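Local atomic coordinates of iron-sulfur cluster assembly scaffold protein NifU (Fervidobacterium islandicum, PDB entry 6A6F), a protein that probably serves the SUF system of iron-sulfur cluster assembly as a zinc-binding scaffold or sulfur-accepting protein of the SufE/NifU family. Residues M11-L16 with T69-E74; H20-N25 with T42-F47; V53-E58 with Q75-T80; E83-M88 with T130-L135. One frame throughout, in Å; residues are numbered along the deposited sequence.

Contact 1 of 4, residues M11-L16 with T69-E74; sequences MDYSKL and TNVMIE
Y13 lays its side chain against one flank of helix 63-76 and meets three residues there, N70, V71 and E74. Followed outward from the backbone, its CB first comes beside V71 CG2, which then sits over one face of the ring, offset toward the rim, as a CH-pi contact 3.7 Å from the centroid; CG and CD1 are the ring atoms nearest that methyl. CD1 also passes N70 CB. Farther out CE1 runs by the carboxylate, and Y13 OH gives its hydrogen to E74 OE2 at 2.9 Å, on the syn lone pair, with OE2 in the plane of the ring at its edge. E74 CG is anti to the backbone N (chi1 174°) and the chain stays extended beyond it, which carries the carboxylate out to the hydroxyl, its plane 83° from the ring's.

At the backbone N70 ND2 donates to Y13 O (2.9 Å), nearly in line with the C=O but bent at the hydrogen, 133°. Two waters extend this grip: one accepts from N70 ND2 and donates to S14 O and L16 O, the other donates to N70 OD1 and, weakly, to L16 O. The buried amide is therefore used at both ends, and it fastens the chain around Y13 to L16. Helix 8-14 thus lies against helix 63-76, whose T69, N70 and I73 touch F57 of strand 51-58, while M72 faces helix 118-135.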
loop_
_atom_site.group_PDB
_atom_site.type_symbol
_atom_site.label_atom_id
_atom_site.label_comp_id
_atom_site.label_asym_id
_atom_site.label_seq_id
_atom_site.Cartn_x
_atom_site.Cartn_y
_atom_site.Cartn_z
ATOM N N MET A 11 0.430 -9.653 -4.882
ATOM C CA MET A 11 -0.145 -8.410 -5.433
ATOM C C MET A 11 -1.654 -8.378 -5.475
ATOM O O MET A 11 -2.248 -7.344 -5.102
ATOM C CB MET A 11 0.490 -7.993 -6.775
ATOM C CG MET A 11 1.979 -7.616 -6.654
ATOM S SD MET A 11 2.500 -6.549 -5.268
ATOM C CE MET A 11 1.574 -5.078 -5.763
ATOM N N ASP A 12 -2.293 -9.483 -5.856
ATOM C CA ASP A 12 -3.709 -9.583 -5.793
ATOM C C ASP A 12 -4.195 -9.403 -4.335
ATOM O O ASP A 12 -5.094 -8.611 -4.114
ATOM C CB ASP A 12 -4.198 -10.968 -6.302
ATOM C CG ASP A 12 -4.120 -11.111 -7.859
ATOM O OD1 ASP A 12 -3.875 -10.099 -8.537
ATOM O OD2 ASP A 12 -4.350 -12.221 -8.399
ATOM N N TYR A 13 -3.652 -10.165 -3.373
ATOM C CA TYR A 13 -4.125 -10.058 -2.003
ATOM C C TYR A 13 -3.848 -8.705 -1.325
ATOM O O TYR A 13 -4.555 -8.341 -0.414
ATOM C CB TYR A 13 -3.647 -11.237 -1.136
ATOM C CG TYR A 13 -4.627 -12.389 -1.231
ATOM C CD1 TYR A 13 -5.780 -12.406 -0.441
ATOM C CD2 TYR A 13 -4.426 -13.425 -2.148
ATOM C CE1 TYR A 13 -6.705 -13.415 -0.552
ATOM C CE2 TYR A 13 -5.342 -14.461 -2.267
ATOM C CZ TYR A 13 -6.468 -14.460 -1.463
ATOM O OH TYR A 13 -7.373 -15.477 -1.578
ATOM N N SER A 14 -2.823 -7.969 -1.756
ATOM C CA SER A 14 -2.496 -6.671 -1.138
ATOM C C SER A 14 -3.556 -5.630 -1.479
ATOM O O SER A 14 -3.677 -4.655 -0.783
ATOM C CB SER A 14 -1.153 -6.089 -1.635
ATOM O OG SER A 14 -1.261 -5.717 -3.023
ATOM N N LYS A 15 -4.286 -5.828 -2.562
ATOM C CA LYS A 15 -5.287 -4.878 -3.013
ATOM C C LYS A 15 -6.677 -5.213 -2.519
ATOM O O LYS A 15 -7.612 -4.430 -2.737
ATOM C CB LYS A 15 -5.335 -4.846 -4.551
ATOM C CG LYS A 15 -4.156 -4.129 -5.184
ATOM C CD LYS A 15 -4.389 -3.821 -6.653
ATOM C CE LYS A 15 -4.366 -5.085 -7.527
ATOM N NZ LYS A 15 -2.970 -5.535 -7.780
ATOM N N LEU A 16 -6.832 -6.351 -1.848
ATOM C CA LEU A 16 -8.164 -6.791 -1.429
ATOM C C LEU A 16 -8.792 -5.772 -0.479
ATOM O O LEU A 16 -8.123 -5.275 0.425
ATOM C CB LEU A 16 -8.065 -8.163 -0.761
ATOM C CG LEU A 16 -9.287 -9.030 -0.737
ATOM C CD1 LEU A 16 -9.651 -9.446 -2.169
ATOM C CD2 LEU A 16 -9.045 -10.249 0.130
ATOM N N THR A 69 -1.910 -9.826 5.826
ATOM C CA THR A 69 -3.112 -9.499 6.602
ATOM C C THR A 69 -4.413 -10.056 6.006
ATOM O O THR A 69 -5.224 -10.658 6.716
ATOM C CB THR A 69 -3.274 -7.964 6.781
ATOM O OG1 THR A 69 -2.076 -7.416 7.372
ATOM C CG2 THR A 69 -4.456 -7.661 7.703
ATOM N N ASN A 70 -4.598 -9.876 4.708
ATOM C CA ASN A 70 -5.773 -10.305 4.088
ATOM C C ASN A 70 -5.847 -11.838 4.014
ATOM O O ASN A 70 -6.925 -12.388 4.152
ATOM C CB ASN A 70 -5.888 -9.692 2.685
ATOM C CG ASN A 70 -6.391 -8.262 2.723
ATOM O OD1 ASN A 70 -7.394 -7.996 3.354
ATOM N ND2 ASN A 70 -5.697 -7.338 2.047
ATOM N N VAL A 71 -4.740 -12.516 3.730
ATOM C CA VAL A 71 -4.761 -13.978 3.637
ATOM C C VAL A 71 -5.036 -14.516 5.051
ATOM O O VAL A 71 -5.831 -15.430 5.206
ATOM C CB VAL A 71 -3.504 -14.554 3.010
ATOM C CG1 VAL A 71 -3.482 -16.046 3.113
ATOM C CG2 VAL A 71 -3.412 -14.129 1.538
ATOM N N MET A 72 -4.449 -13.898 6.053
ATOM C CA MET A 72 -4.696 -14.302 7.438
ATOM C C MET A 72 -6.191 -14.235 7.778
ATOM O O MET A 72 -6.762 -15.222 8.328
ATOM C CB MET A 72 -3.913 -13.460 8.419
ATOM C CG MET A 72 -4.097 -13.817 9.863
ATOM S SD MET A 72 -3.355 -12.656 11.010
ATOM C CE MET A 72 -4.534 -11.295 11.043
ATOM N N ILE A 73 -6.803 -13.086 7.483
ATOM C CA ILE A 73 -8.198 -12.869 7.840
ATOM C C ILE A 73 -9.056 -13.891 7.151
ATOM O O ILE A 73 -9.913 -14.509 7.756
ATOM C CB ILE A 73 -8.658 -11.409 7.515
ATOM C CG1 ILE A 73 -7.941 -10.492 8.506
ATOM C CG2 ILE A 73 -10.192 -11.274 7.584
ATOM C CD1 ILE A 73 -8.076 -9.019 8.188
ATOM N N GLU A 74 -8.831 -14.056 5.864
ATOM C CA GLU A 74 -9.625 -14.989 5.068
ATOM C C GLU A 74 -9.526 -16.403 5.659
ATOM O O GLU A 74 -10.479 -17.184 5.617
ATOM C CB GLU A 74 -9.126 -14.949 3.628
ATOM C CG GLU A 74 -9.727 -15.953 2.697
ATOM C CD GLU A 74 -8.965 -15.963 1.376
ATOM O OE1 GLU A 74 -7.925 -16.679 1.302
ATOM O OE2 GLU A 74 -9.388 -15.221 0.461
HETATM O O HOH W 1 -5.819 -4.427 1.260
HETATM O O HOH W 2 -9.274 -6.289 2.531
#

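Contact 2 of 4, residues H20-N25 with T42-F47; sequences HGKIEN and TLYFLF. With NI (nickel (II) ion), chain J.
The Y44 ring has K22 CA over the centre of one face, a CH-pi contact 3.8 Å from the centroid, while G21 O and I23 N approach it obliquely. K22 runs side by side with the tyrosine, its CE 3.4 Å from Y44 OH. I23 slides past in the opposite direction, CB to Y44 CB at 3.8 Å; with CG1 anti to the carbonyl carbon (chi1 -71°), CG2 is left to meet L46 CG. A serine in place of Y44 would probably leave K22 CA and the aliphatic part of its side chain without a surface to lie on, freeing the loop to shift. At the start of the loop, away from the strand, H20 NE2 binds nickel at 2.2 Å; waters and H60 of the second subunit complete the site, so the metal joins two chains. Loop 20-25 lies over the Y44 and L46 face of strand 39-48, and G21 hydrogen-bonds to the backbone of F57 in strand 51-58, while L43 and F45 on the other side pack against helix 118-135.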
loop_
_atom_site.group_PDB
_atom_site.type_symbol
_atom_site.label_atom_id
_atom_site.label_comp_id
_atom_site.label_asym_id
_atom_site.label_seq_id
_atom_site.Cartn_x
_atom_site.Cartn_y
_atom_site.Cartn_z
ATOM N N HIS A 20 -11.023 -4.527 4.879
ATOM C CA HIS A 20 -10.384 -3.288 5.314
ATOM C C HIS A 20 -11.435 -2.373 5.911
ATOM O O HIS A 20 -12.407 -2.087 5.262
ATOM C CB HIS A 20 -9.728 -2.609 4.089
ATOM C CG HIS A 20 -8.955 -1.399 4.444
ATOM N ND1 HIS A 20 -7.893 -1.442 5.324
ATOM C CD2 HIS A 20 -9.063 -0.116 4.034
ATOM C CE1 HIS A 20 -7.426 -0.212 5.489
ATOM N NE2 HIS A 20 -8.087 0.591 4.685
ATOM N N GLY A 21 -11.246 -1.913 7.131
ATOM C CA GLY A 21 -12.291 -1.161 7.816
ATOM C C GLY A 21 -12.266 -1.419 9.319
ATOM O O GLY A 21 -11.428 -2.148 9.848
ATOM N N LYS A 22 -13.240 -0.862 9.991
ATOM C CA LYS A 22 -13.413 -1.038 11.423
ATOM C C LYS A 22 -14.637 -1.868 11.700
ATOM O O LYS A 22 -15.562 -1.955 10.863
ATOM C CB LYS A 22 -13.615 0.326 12.107
ATOM C CG LYS A 22 -12.496 1.301 11.860
ATOM C CD LYS A 22 -12.769 2.597 12.608
ATOM C CE LYS A 22 -11.481 3.368 12.846
ATOM N NZ LYS A 22 -11.774 4.822 12.948
ATOM N N ILE A 23 -14.678 -2.440 12.900
ATOM C CA ILE A 23 -15.878 -3.075 13.372
ATOM C C ILE A 23 -16.310 -2.262 14.576
ATOM O O ILE A 23 -15.521 -2.062 15.492
ATOM C CB ILE A 23 -15.628 -4.527 13.764
ATOM C CG1 ILE A 23 -15.374 -5.372 12.534
ATOM C CG2 ILE A 23 -16.841 -5.097 14.495
ATOM C CD1 ILE A 23 -14.901 -6.757 12.862
ATOM N N GLU A 24 -17.545 -1.770 14.542
ATOM C CA GLU A 24 -18.070 -0.983 15.634
ATOM C C GLU A 24 -18.371 -1.914 16.825
ATOM O O GLU A 24 -18.872 -3.019 16.630
ATOM C CB GLU A 24 -19.320 -0.202 15.184
ATOM C CG GLU A 24 -19.779 0.791 16.251
ATOM C CD GLU A 24 -20.919 1.722 15.825
ATOM O OE1 GLU A 24 -21.718 1.370 14.914
ATOM O OE2 GLU A 24 -21.023 2.813 16.443
ATOM N N ASN A 25 -18.040 -1.455 18.027
ATOM C CA ASN A 25 -18.132 -2.240 19.238
ATOM C C ASN A 25 -17.442 -3.594 19.143
ATOM O O ASN A 25 -17.973 -4.624 19.552
ATOM C CB ASN A 25 -19.598 -2.408 19.635
ATOM C CG ASN A 25 -20.298 -1.075 19.811
ATOM O OD1 ASN A 25 -19.788 -0.210 20.484
ATOM N ND2 ASN A 25 -21.484 -0.926 19.226
ATOM N N THR A 42 -4.227 -2.268 12.412
ATOM C CA THR A 42 -5.129 -2.388 13.562
ATOM C C THR A 42 -6.135 -3.471 13.247
ATOM O O THR A 42 -6.834 -3.387 12.251
ATOM C CB THR A 42 -5.873 -1.080 13.816
ATOM O OG1 THR A 42 -4.901 -0.108 14.147
ATOM C CG2 THR A 42 -6.869 -1.191 14.988
ATOM N N LEU A 43 -6.149 -4.532 14.045
ATOM C CA LEU A 43 -7.084 -5.597 13.839
ATOM C C LEU A 43 -8.331 -5.423 14.722
ATOM O O LEU A 43 -8.223 -5.179 15.915
ATOM C CB LEU A 43 -6.417 -6.920 14.144
ATOM C CG LEU A 43 -5.186 -7.301 13.360
ATOM C CD1 LEU A 43 -4.643 -8.621 13.907
ATOM C CD2 LEU A 43 -5.593 -7.452 11.913
ATOM N N TYR A 44 -9.499 -5.641 14.137
ATOM C CA TYR A 44 -10.819 -5.567 14.849
ATOM C C TYR A 44 -11.428 -6.990 14.865
ATOM O O TYR A 44 -11.490 -7.616 13.829
ATOM C CB TYR A 44 -11.806 -4.625 14.109
ATOM C CG TYR A 44 -11.354 -3.202 14.134
ATOM C CD1 TYR A 44 -10.439 -2.754 13.234
ATOM C CD2 TYR A 44 -11.795 -2.313 15.125
ATOM C CE1 TYR A 44 -9.988 -1.444 13.255
ATOM C CE2 TYR A 44 -11.324 -1.015 15.172
ATOM C CZ TYR A 44 -10.415 -0.606 14.223
ATOM O OH TYR A 44 -9.920 0.649 14.232
ATOM N N PHE A 45 -11.853 -7.502 16.026
ATOM C CA PHE A 45 -12.411 -8.850 16.116
ATOM C C PHE A 45 -13.840 -8.857 16.654
ATOM O O PHE A 45 -14.151 -8.076 17.564
ATOM C CB PHE A 45 -11.580 -9.732 17.069
ATOM C CG PHE A 45 -10.156 -9.945 16.634
ATOM C CD1 PHE A 45 -9.192 -9.021 16.940
ATOM C CD2 PHE A 45 -9.799 -11.095 15.967
ATOM C CE1 PHE A 45 -7.874 -9.233 16.569
ATOM C CE2 PHE A 45 -8.499 -11.314 15.574
ATOM C CZ PHE A 45 -7.536 -10.381 15.890
ATOM N N LEU A 46 -14.667 -9.759 16.109
ATOM C CA LEU A 46 -15.871 -10.245 16.776
ATOM C C LEU A 46 -15.692 -11.736 16.973
ATOM O O LEU A 46 -15.287 -12.432 16.019
ATOM C CB LEU A 46 -17.162 -10.070 15.957
ATOM C CG LEU A 46 -17.615 -8.625 15.725
ATOM C CD1 LEU A 46 -18.751 -8.570 14.707
ATOM C CD2 LEU A 46 -18.089 -7.956 17.003
ATOM N N PHE A 47 -16.121 -12.205 18.152
ATOM C CA PHE A 47 -16.064 -13.595 18.583
ATOM C C PHE A 47 -17.448 -14.062 19.023
ATOM O O PHE A 47 -18.290 -13.260 19.449
ATOM C CB PHE A 47 -15.176 -13.738 19.833
ATOM C CG PHE A 47 -13.772 -13.156 19.704
ATOM C CD1 PHE A 47 -12.916 -13.610 18.768
ATOM C CD2 PHE A 47 -13.323 -12.220 20.593
ATOM C CE1 PHE A 47 -11.603 -13.106 18.660
ATOM C CE2 PHE A 47 -12.041 -11.692 20.509
ATOM C CZ PHE A 47 -11.166 -12.146 19.540
HETATM NI NI NI J . -8.192 2.749 4.150
HETATM O O HOH W 3 -8.963 2.461 2.522
HETATM O O HOH W 4 -10.104 3.121 5.340
HETATM O O HOH W 5 -7.427 3.020 5.609
HETATM O O HOH W 6 -8.435 4.698 5.654
#

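Contact 3 of 4, residues V53-E58 with Q75-T80; sequences VDVKFE and QIIGKT
I77 carries the larger share of this contact on its side, reaching from the turn after helix 63-76 to the start of strand 51-58. The close part is where its two branches meet the strand backbone. CG2 lies 3.7 Å from V53 O, and CD1 is 3.9 Å from V55 N. CG1 stands anti to the carbonyl carbon (chi1 -77°), which sends this branch along the strand, past V55 CG2 at 4.1 Å. I76 adds a wider touch, its CD1 4.3 Å from the same V55 CG2. These two buried residues continue into the core, V55 to F45 and I76 to A84.

The V53 end faces solvent: the residue is exposed and its side chain points away from the turn, so its carbonyl does the touching. Cutting I77 down to an alanine would probably open a gap beside V55 and leave V53 O and the strand backbone less covered.

I77 itself sits in a type II turn from I76 to K79, with K79 N bonded to I76 O and G78 at positive phi, which redirects the chain to T80, the N-cap of helix 81-95. On the strand, V53 and D54 both face L46, a classic beta bulge.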
loop_
_atom_site.group_PDB
_atom_site.type_symbol
_atom_site.label_atom_id
_atom_site.label_comp_id
_atom_site.label_asym_id
_atom_site.label_seq_id
_atom_site.Cartn_x
_atom_site.Cartn_y
_atom_site.Cartn_z
ATOM N N VAL A 53 -15.712 -14.788 14.576
ATOM C CA VAL A 53 -16.846 -14.554 13.699
ATOM C C VAL A 53 -16.547 -13.514 12.605
ATOM O O VAL A 53 -16.996 -13.650 11.492
ATOM C CB VAL A 53 -18.045 -14.039 14.524
ATOM C CG1 VAL A 53 -19.212 -13.726 13.620
ATOM C CG2 VAL A 53 -18.452 -15.074 15.545
ATOM N N ASP A 54 -15.843 -12.455 12.964
ATOM C CA ASP A 54 -15.441 -11.431 11.992
ATOM C C ASP A 54 -14.120 -10.807 12.348
ATOM O O ASP A 54 -13.790 -10.675 13.524
ATOM C CB ASP A 54 -16.518 -10.351 11.865
ATOM C CG ASP A 54 -16.435 -9.578 10.534
ATOM O OD1 ASP A 54 -15.461 -9.736 9.718
ATOM O OD2 ASP A 54 -17.367 -8.795 10.300
ATOM N N VAL A 55 -13.361 -10.434 11.322
ATOM C CA VAL A 55 -12.131 -9.728 11.485
ATOM C C VAL A 55 -12.035 -8.663 10.337
ATOM O O VAL A 55 -12.274 -8.957 9.194
ATOM C CB VAL A 55 -10.909 -10.665 11.443
ATOM C CG1 VAL A 55 -9.684 -9.932 11.902
ATOM C CG2 VAL A 55 -11.083 -11.884 12.346
ATOM N N LYS A 56 -11.680 -7.455 10.703
ATOM C CA LYS A 56 -11.341 -6.403 9.776
ATOM C C LYS A 56 -9.993 -5.747 10.214
ATOM O O LYS A 56 -9.532 -5.904 11.347
ATOM C CB LYS A 56 -12.445 -5.371 9.739
ATOM C CG LYS A 56 -13.709 -5.853 9.101
ATOM C CD LYS A 56 -14.612 -4.653 8.746
ATOM C CE LYS A 56 -15.913 -5.181 8.190
ATOM N NZ LYS A 56 -15.634 -6.110 7.074
ATOM N N PHE A 57 -9.358 -5.023 9.301
ATOM C CA PHE A 57 -8.185 -4.265 9.649
ATOM C C PHE A 57 -8.219 -2.838 9.112
ATOM O O PHE A 57 -8.744 -2.561 8.003
ATOM C CB PHE A 57 -6.940 -4.978 9.170
ATOM C CG PHE A 57 -6.648 -4.806 7.731
ATOM C CD1 PHE A 57 -7.330 -5.541 6.779
ATOM C CD2 PHE A 57 -5.708 -3.894 7.310
ATOM C CE1 PHE A 57 -7.082 -5.326 5.430
ATOM C CE2 PHE A 57 -5.452 -3.699 5.962
ATOM C CZ PHE A 57 -6.124 -4.422 5.032
ATOM N N GLU A 58 -7.615 -1.968 9.892
ATOM C CA GLU A 58 -7.285 -0.634 9.435
ATOM C C GLU A 58 -5.769 -0.451 9.420
ATOM O O GLU A 58 -5.019 -1.295 9.876
ATOM C CB GLU A 58 -8.002 0.432 10.290
ATOM C CG GLU A 58 -9.282 0.919 9.649
ATOM C CD GLU A 58 -9.047 1.686 8.323
ATOM O OE1 GLU A 58 -7.902 2.126 8.000
ATOM O OE2 GLU A 58 -10.034 1.856 7.594
ATOM N N GLN A 75 -8.359 -16.756 6.171
ATOM C CA GLN A 75 -8.176 -18.096 6.668
ATOM C C GLN A 75 -8.682 -18.270 8.118
ATOM O O GLN A 75 -9.053 -19.379 8.481
ATOM C CB GLN A 75 -6.721 -18.528 6.531
ATOM C CG GLN A 75 -6.261 -18.684 5.082
ATOM C CD GLN A 75 -7.111 -19.690 4.325
ATOM O OE1 GLN A 75 -7.719 -19.380 3.298
ATOM N NE2 GLN A 75 -7.241 -20.856 4.886
ATOM N N ILE A 76 -8.674 -17.226 8.946
ATOM C CA ILE A 76 -9.037 -17.415 10.347
ATOM C C ILE A 76 -10.489 -17.218 10.675
ATOM O O ILE A 76 -10.930 -17.667 11.741
ATOM C CB ILE A 76 -8.212 -16.609 11.348
ATOM C CG1 ILE A 76 -8.420 -15.083 11.224
ATOM C CG2 ILE A 76 -6.746 -16.996 11.258
ATOM C CD1 ILE A 76 -7.505 -14.245 12.115
ATOM N N ILE A 77 -11.239 -16.534 9.793
ATOM C CA ILE A 77 -12.643 -16.320 10.053
ATOM C C ILE A 77 -13.331 -17.669 10.106
ATOM O O ILE A 77 -13.194 -18.460 9.204
ATOM C CB ILE A 77 -13.304 -15.382 9.023
ATOM C CG1 ILE A 77 -12.900 -13.946 9.348
ATOM C CG2 ILE A 77 -14.819 -15.445 9.087
ATOM C CD1 ILE A 77 -13.450 -12.933 8.363
ATOM N N GLY A 78 -14.110 -17.876 11.157
ATOM C CA GLY A 78 -14.834 -19.128 11.353
ATOM C C GLY A 78 -14.041 -20.181 12.106
ATOM O O GLY A 78 -14.567 -21.244 12.434
ATOM N N LYS A 79 -12.767 -19.946 12.357
ATOM C CA LYS A 79 -11.988 -20.895 13.153
ATOM C C LYS A 79 -12.098 -20.510 14.624
ATOM O O LYS A 79 -12.557 -19.406 14.958
ATOM C CB LYS A 79 -10.527 -20.832 12.730
ATOM C CG LYS A 79 -10.249 -21.066 11.235
ATOM C CD LYS A 79 -10.228 -22.534 10.850
ATOM C CE LYS A 79 -9.498 -22.786 9.522
ATOM N NZ LYS A 79 -10.259 -22.175 8.393
ATOM N N THR A 80 -11.605 -21.377 15.499
ATOM C CA THR A 80 -11.481 -21.049 16.905
ATOM C C THR A 80 -10.233 -20.235 17.174
ATOM O O THR A 80 -9.277 -20.214 16.397
ATOM C CB THR A 80 -11.459 -22.311 17.825
ATOM O OG1 THR A 80 -10.354 -23.128 17.486
ATOM C CG2 THR A 80 -12.706 -23.145 17.644
#

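Contact 4 of 4, residues E83-M88 with T130-L135; sequences EALEMM and TLEIAL
A84 opens a pairing of two helices, 81-95 and 118-135, that run roughly antiparallel in the alpha-helical layer of this alpha/beta fold; the short segments lie 10.1 Å apart at their axes, with 148° between their directions. The A84 methyl points at the partner helix and meets L135 CD1 at 4.0 Å, with L131 CD2 a little farther off. Next comes L85, which slides past L135 in the opposite direction: its CG is 4.1 Å from L135 CD1, and its CD2 rests on E132 CA at the same separation. One L135 methyl is therefore shared by two residues of the first helix.

The last residue in line, M88, has CG anti to the backbone N (chi1 -175°), and further bends at chi2 and chi3 lay its sulfur and methyl across the extended E132 side chain at about a right angle. The thioether lies against the carboxylate itself, whose OE1 also makes a salt bridge to K129 NZ and whose OE2 bonds a glycerol, probably from the crystallisation liquor. SD lies 3.8 Å from E132 CD, and the tightest approach here is M88 CE to E132 OE2, 3.6 Å.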
loop_
_atom_site.group_PDB
_atom_site.type_symbol
_atom_site.label_atom_id
_atom_site.label_comp_id
_atom_site.label_asym_id
_atom_site.label_seq_id
_atom_site.Cartn_x
_atom_site.Cartn_y
_atom_site.Cartn_z
ATOM N N GLU A 83 -7.357 -22.719 16.891
ATOM C CA GLU A 83 -6.982 -23.047 15.528
ATOM C C GLU A 83 -6.195 -21.893 14.909
ATOM O O GLU A 83 -5.177 -22.108 14.230
ATOM C CB GLU A 83 -8.211 -23.421 14.689
ATOM C CG GLU A 83 -8.919 -24.698 15.146
ATOM C CD GLU A 83 -10.286 -24.885 14.500
ATOM O OE1 GLU A 83 -11.015 -23.879 14.221
ATOM O OE2 GLU A 83 -10.652 -26.059 14.257
ATOM N N ALA A 84 -6.599 -20.667 15.219
ATOM C CA ALA A 84 -5.901 -19.508 14.663
ATOM C C ALA A 84 -4.470 -19.403 15.202
ATOM O O ALA A 84 -3.513 -19.128 14.444
ATOM C CB ALA A 84 -6.668 -18.214 14.929
ATOM N N LEU A 85 -4.321 -19.623 16.503
ATOM C CA LEU A 85 -2.992 -19.611 17.128
ATOM C C LEU A 85 -2.068 -20.717 16.599
ATOM O O LEU A 85 -0.867 -20.515 16.472
ATOM C CB LEU A 85 -3.123 -19.687 18.657
ATOM C CG LEU A 85 -3.652 -18.404 19.285
ATOM C CD1 LEU A 85 -4.093 -18.551 20.756
ATOM C CD2 LEU A 85 -2.591 -17.330 19.174
ATOM N N GLU A 86 -2.634 -21.857 16.243
ATOM C CA GLU A 86 -1.860 -22.948 15.671
ATOM C C GLU A 86 -1.433 -22.588 14.246
ATOM O O GLU A 86 -0.286 -22.844 13.837
ATOM C CB GLU A 86 -2.680 -24.243 15.701
ATOM C CG GLU A 86 -2.012 -25.469 15.073
ATOM C CD GLU A 86 -2.998 -26.609 14.832
ATOM O OE1 GLU A 86 -2.597 -27.657 14.252
ATOM O OE2 GLU A 86 -4.181 -26.447 15.228
ATOM N N MET A 87 -2.353 -21.999 13.479
ATOM C CA MET A 87 -1.965 -21.456 12.168
ATOM C C MET A 87 -0.841 -20.488 12.293
ATOM O O MET A 87 0.170 -20.608 11.601
ATOM C CB MET A 87 -3.122 -20.728 11.539
ATOM C CG MET A 87 -3.630 -21.392 10.306
ATOM S SD MET A 87 -5.003 -20.414 9.633
ATOM C CE MET A 87 -6.186 -20.900 10.868
ATOM N N MET A 88 -1.016 -19.526 13.194
ATOM C CA MET A 88 0.027 -18.538 13.470
ATOM C C MET A 88 1.387 -19.173 13.801
ATOM O O MET A 88 2.416 -18.768 13.246
ATOM C CB MET A 88 -0.420 -17.643 14.612
ATOM C CG MET A 88 0.507 -16.491 14.945
ATOM S SD MET A 88 1.849 -16.832 16.131
ATOM C CE MET A 88 1.051 -17.851 17.348
ATOM N N THR A 130 0.526 -9.578 15.659
ATOM C CA THR A 130 -0.550 -8.774 16.206
ATOM C C THR A 130 -1.729 -9.618 16.606
ATOM O O THR A 130 -2.284 -9.426 17.684
ATOM C CB THR A 130 -0.987 -7.661 15.237
ATOM O OG1 THR A 130 0.162 -6.878 14.932
ATOM C CG2 THR A 130 -2.041 -6.775 15.883
ATOM N N LEU A 131 -2.068 -10.606 15.791
ATOM C CA LEU A 131 -3.086 -11.567 16.154
ATOM C C LEU A 131 -2.769 -12.365 17.437
ATOM O O LEU A 131 -3.628 -12.526 18.316
ATOM C CB LEU A 131 -3.258 -12.542 15.030
ATOM C CG LEU A 131 -4.222 -13.707 15.249
ATOM C CD1 LEU A 131 -5.650 -13.263 15.268
ATOM C CD2 LEU A 131 -4.071 -14.717 14.141
ATOM N N GLU A 132 -1.553 -12.903 17.528
ATOM C CA GLU A 132 -1.083 -13.590 18.765
ATOM C C GLU A 132 -1.313 -12.767 20.036
ATOM O O GLU A 132 -1.913 -13.229 21.021
ATOM C CB GLU A 132 0.402 -13.946 18.614
ATOM C CG GLU A 132 0.953 -14.828 19.743
ATOM C CD GLU A 132 2.424 -15.211 19.524
ATOM O OE1 GLU A 132 3.159 -14.452 18.864
ATOM O OE2 GLU A 132 2.837 -16.283 19.994
ATOM N N ILE A 133 -0.875 -11.528 20.015
ATOM C CA ILE A 133 -1.086 -10.646 21.156
ATOM C C ILE A 133 -2.567 -10.456 21.405
ATOM O O ILE A 133 -3.008 -10.606 22.544
ATOM C CB ILE A 133 -0.372 -9.308 21.003
ATOM C CG1 ILE A 133 1.146 -9.531 20.979
ATOM C CG2 ILE A 133 -0.686 -8.372 22.171
ATOM C CD1 ILE A 133 1.919 -8.414 20.291
ATOM N N ALA A 134 -3.353 -10.213 20.341
ATOM C CA ALA A 134 -4.775 -9.991 20.497
ATOM C C ALA A 134 -5.470 -11.182 21.137
ATOM O O ALA A 134 -6.294 -11.026 22.006
ATOM C CB ALA A 134 -5.430 -9.676 19.140
ATOM N N LEU A 135 -5.188 -12.377 20.657
ATOM C CA LEU A 135 -5.904 -13.560 21.145
ATOM C C LEU A 135 -5.413 -14.117 22.505
ATOM O O LEU A 135 -6.127 -14.901 23.137
ATOM C CB LEU A 135 -5.857 -14.688 20.127
ATOM C CG LEU A 135 -6.489 -14.421 18.772
ATOM C CD1 LEU A 135 -6.390 -15.701 17.976
ATOM C CD2 LEU A 135 -7.940 -13.944 18.859
#

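In the fold
From the N terminus, helix 8-14 opens contact 1, which closes only when the chain reaches helix 63-76 after passing through the whole sheet. Contact 2 closes within that span, bringing loop 20-25 onto strand 39-48. Contact 3 crosses contact 1: strand 51-58 starts it before helix 63-76 arrives, and the turn at that helix's end completes it. Contact 4 follows in series and ties helix 81-95 to helix 118-135. The pieces meet in the interior: I76 bridges to A84 and L131, and F45 joins L131 and A134. Helices 63-76 and 118-135 thus pack on one side of the sheet, with 81-95 against them, and loop 20-25 lies on the other.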